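Local coordinates for protein FTT_1639c (PDB 7KZW) that is of unknown function but probably sits at a membrane through a transmembrane helix outside this chain, which forms a mostly beta-stranded domain, at residues Asp100-Tyr105 and Val119-Tyr124. The protein carries 3 engineered substitutions. Sequence-based numbering, arbitrary orientation. Where two conformers were deposited one is given.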
loop_
_atom_site.group_PDB
_atom_site.type_symbol
_atom_site.label_atom_id
_atom_site.label_comp_id
_atom_site.label_asym_id
_atom_site.label_seq_id
_atom_site.Cartn_x
_atom_site.Cartn_y
_atom_site.Cartn_z
ATOM N N ASP A 100 5.216 -8.222 18.065
ATOM C CA ASP A 100 5.781 -6.886 18.247
ATOM C C ASP A 100 6.012 -6.157 16.936
ATOM O O ASP A 100 6.718 -5.136 16.912
ATOM C CB ASP A 100 7.123 -6.929 18.996
ATOM C CG ASP A 100 6.997 -7.578 20.357
ATOM O OD1 ASP A 100 5.990 -7.306 21.033
ATOM O OD2 ASP A 100 7.886 -8.374 20.747
ATOM N N SER A 101 5.395 -6.621 15.861
ATOM C CA SER A 101 5.605 -5.955 14.572
ATOM C C SER A 101 5.048 -4.539 14.603
ATOM O O SER A 101 4.011 -4.246 15.234
ATOM C CB SER A 101 4.993 -6.779 13.436
ATOM O OG SER A 101 3.606 -6.944 13.679
ATOM N N ASN A 102 5.739 -3.643 13.917
ATOM C CA ASN A 102 5.413 -2.224 13.953
ATOM C C ASN A 102 6.195 -1.530 12.868
ATOM O O ASN A 102 7.387 -1.807 12.694
ATOM C CB ASN A 102 5.858 -1.712 15.311
ATOM C CG ASN A 102 5.684 -0.199 15.468
ATOM O OD1 ASN A 102 4.570 0.260 15.507
ATOM N ND2 ASN A 102 6.792 0.539 15.533
ATOM N N ILE A 103 5.541 -0.576 12.197
ATOM C CA ILE A 103 6.242 0.227 11.193
ATOM C C ILE A 103 5.673 1.655 11.189
ATOM O O ILE A 103 4.456 1.873 11.230
ATOM C CB ILE A 103 6.123 -0.425 9.794
ATOM C CG1 ILE A 103 6.896 0.413 8.771
ATOM C CG2 ILE A 103 4.633 -0.615 9.352
ATOM C CD1 ILE A 103 6.999 -0.254 7.395
ATOM N N ASP A 104 6.565 2.630 11.085
ATOM C CA ASP A 104 6.193 4.014 10.753
ATOM C C ASP A 104 6.661 4.326 9.330
ATOM O O ASP A 104 7.809 4.064 8.959
ATOM C CB ASP A 104 6.931 4.980 11.662
ATOM C CG ASP A 104 6.528 4.827 13.097
ATOM O OD1 ASP A 104 5.296 4.786 13.394
ATOM O OD2 ASP A 104 7.394 4.839 14.008
ATOM N N TYR A 105 5.765 4.913 8.532
ATOM C CA TYR A 105 6.074 5.061 7.107
ATOM C C TYR A 105 5.442 6.342 6.563
ATOM O O TYR A 105 4.552 6.960 7.186
ATOM C CB TYR A 105 5.508 3.870 6.289
ATOM C CG TYR A 105 4.016 3.777 6.406
ATOM C CD1 TYR A 105 3.176 4.514 5.550
ATOM C CD2 TYR A 105 3.426 3.004 7.381
ATOM C CE1 TYR A 105 1.811 4.475 5.719
ATOM C CE2 TYR A 105 2.045 2.933 7.518
ATOM C CZ TYR A 105 1.244 3.700 6.673
ATOM O OH TYR A 105 -0.118 3.724 6.737
ATOM N N VAL A 119 0.708 9.077 5.461
ATOM C CA VAL A 119 1.615 8.956 6.593
ATOM C C VAL A 119 0.908 8.084 7.641
ATOM O O VAL A 119 -0.283 8.288 7.895
ATOM C CB VAL A 119 1.954 10.332 7.166
ATOM C CG1 VAL A 119 2.864 10.196 8.350
ATOM C CG2 VAL A 119 2.583 11.212 6.076
ATOM N N GLY A 120 1.627 7.143 8.212
ATOM C CA GLY A 120 0.894 6.286 9.111
ATOM C C GLY A 120 1.790 5.291 9.829
ATOM O O GLY A 120 3.021 5.368 9.772
ATOM N N ASN A 121 1.135 4.430 10.596
ATOM C CA ASN A 121 1.764 3.373 11.360
ATOM C C ASN A 121 0.895 2.131 11.228
ATOM O O ASN A 121 -0.334 2.227 11.139
ATOM C CB ASN A 121 1.789 3.775 12.872
ATOM C CG ASN A 121 2.168 2.660 13.774
ATOM O OD1 ASN A 121 1.311 1.846 14.182
ATOM N ND2 ASN A 121 3.466 2.540 14.082
ATOM N N LEU A 122 1.532 0.962 11.217
ATOM C CA LEU A 122 0.805 -0.298 11.395
ATOM C C LEU A 122 1.540 -1.105 12.447
ATOM O O LEU A 122 2.782 -1.164 12.444
ATOM C CB LEU A 122 0.835 -1.083 10.088
ATOM C CG LEU A 122 0.041 -2.374 10.061
ATOM C CD1 LEU A 122 -1.389 -2.183 10.369
ATOM C CD2 LEU A 122 0.220 -3.058 8.654
ATOM N N SER A 123 0.754 -1.733 13.329
ATOM C CA SER A 123 1.328 -2.701 14.250
ATOM C C SER A 123 0.332 -3.811 14.478
ATOM O O SER A 123 -0.882 -3.604 14.401
ATOM C CB SER A 123 1.704 -2.117 15.627
ATOM O OG SER A 123 0.514 -1.745 16.313
ATOM N N TYR A 124 0.841 -5.021 14.740
ATOM C CA TYR A 124 -0.077 -6.109 15.021
ATOM C C TYR A 124 -0.915 -5.773 16.258
ATOM O O TYR A 124 -2.127 -6.046 16.294
ATOM C CB TYR A 124 0.674 -7.445 15.197
ATOM C CG TYR A 124 -0.292 -8.524 15.561
ATOM C CD1 TYR A 124 -1.043 -9.197 14.583
ATOM C CD2 TYR A 124 -0.492 -8.840 16.893
ATOM C CE1 TYR A 124 -1.983 -10.143 14.929
ATOM C CE2 TYR A 124 -1.471 -9.797 17.254
ATOM C CZ TYR A 124 -2.193 -10.430 16.254
ATOM O OH TYR A 124 -3.134 -11.392 16.629
HETATM O O HOH W 1 -1.072 1.857 8.421
#
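A chi1 of 61° sets Tyr105 CG between the backbone N and the carbonyl carbon, which lays the ring across the neighbouring strand over Gly120; Asn121, its CG trans to N (chi1 169°), places its amide between Asn102 and Asp104. The Gly120 CA lies over the ring face, 4.0 Å from the Tyr105 centroid, in a CH-pi contact, and with no side chain on Gly120 the Tyr105 hydroxyl fits where a CB would collide with it. In the ring plane a water accepts a hydrogen bond from Tyr105 OH (2.7 Å) and donates one to Asn121 O, linking the phenol to the neighbouring backbone. On the other face of the sheet, both N-H groups of one amide are spent. Asn121 ND2 reaches Asn102 OD1 at 2.9 Å and Asp104 OD1 at 3.0 Å; both bonds are nearly straight, with the acceptors close to the amide plane. The carboxylate is met from above its plane, and the two donations fix the rotation of the Asn121 amide. Beneath these side chains the strands run antiparallel. Ile103 and Leu122 exchange backbone bonds, Ile103 N to Leu122 O (2.8 Å) and Leu122 N to Ile103 O (3.1 Å), and a second such pair joins Tyr105 and Gly120. Past Ser123 the pairing fades into a weak bond from Tyr124 N to Ser101 O, where Ser123 OG N-caps the short helix 124-127 through Val126 N. This beta hairpin of strands 102-111 and 114-123 lies within the mixed sheet: strand 48-58 flanks the first, strand 6-16 the second, and Tyr105 and Leu122 pack on Leu94 of strand 90-97, with Phe62 edge-to-face against Tyr105.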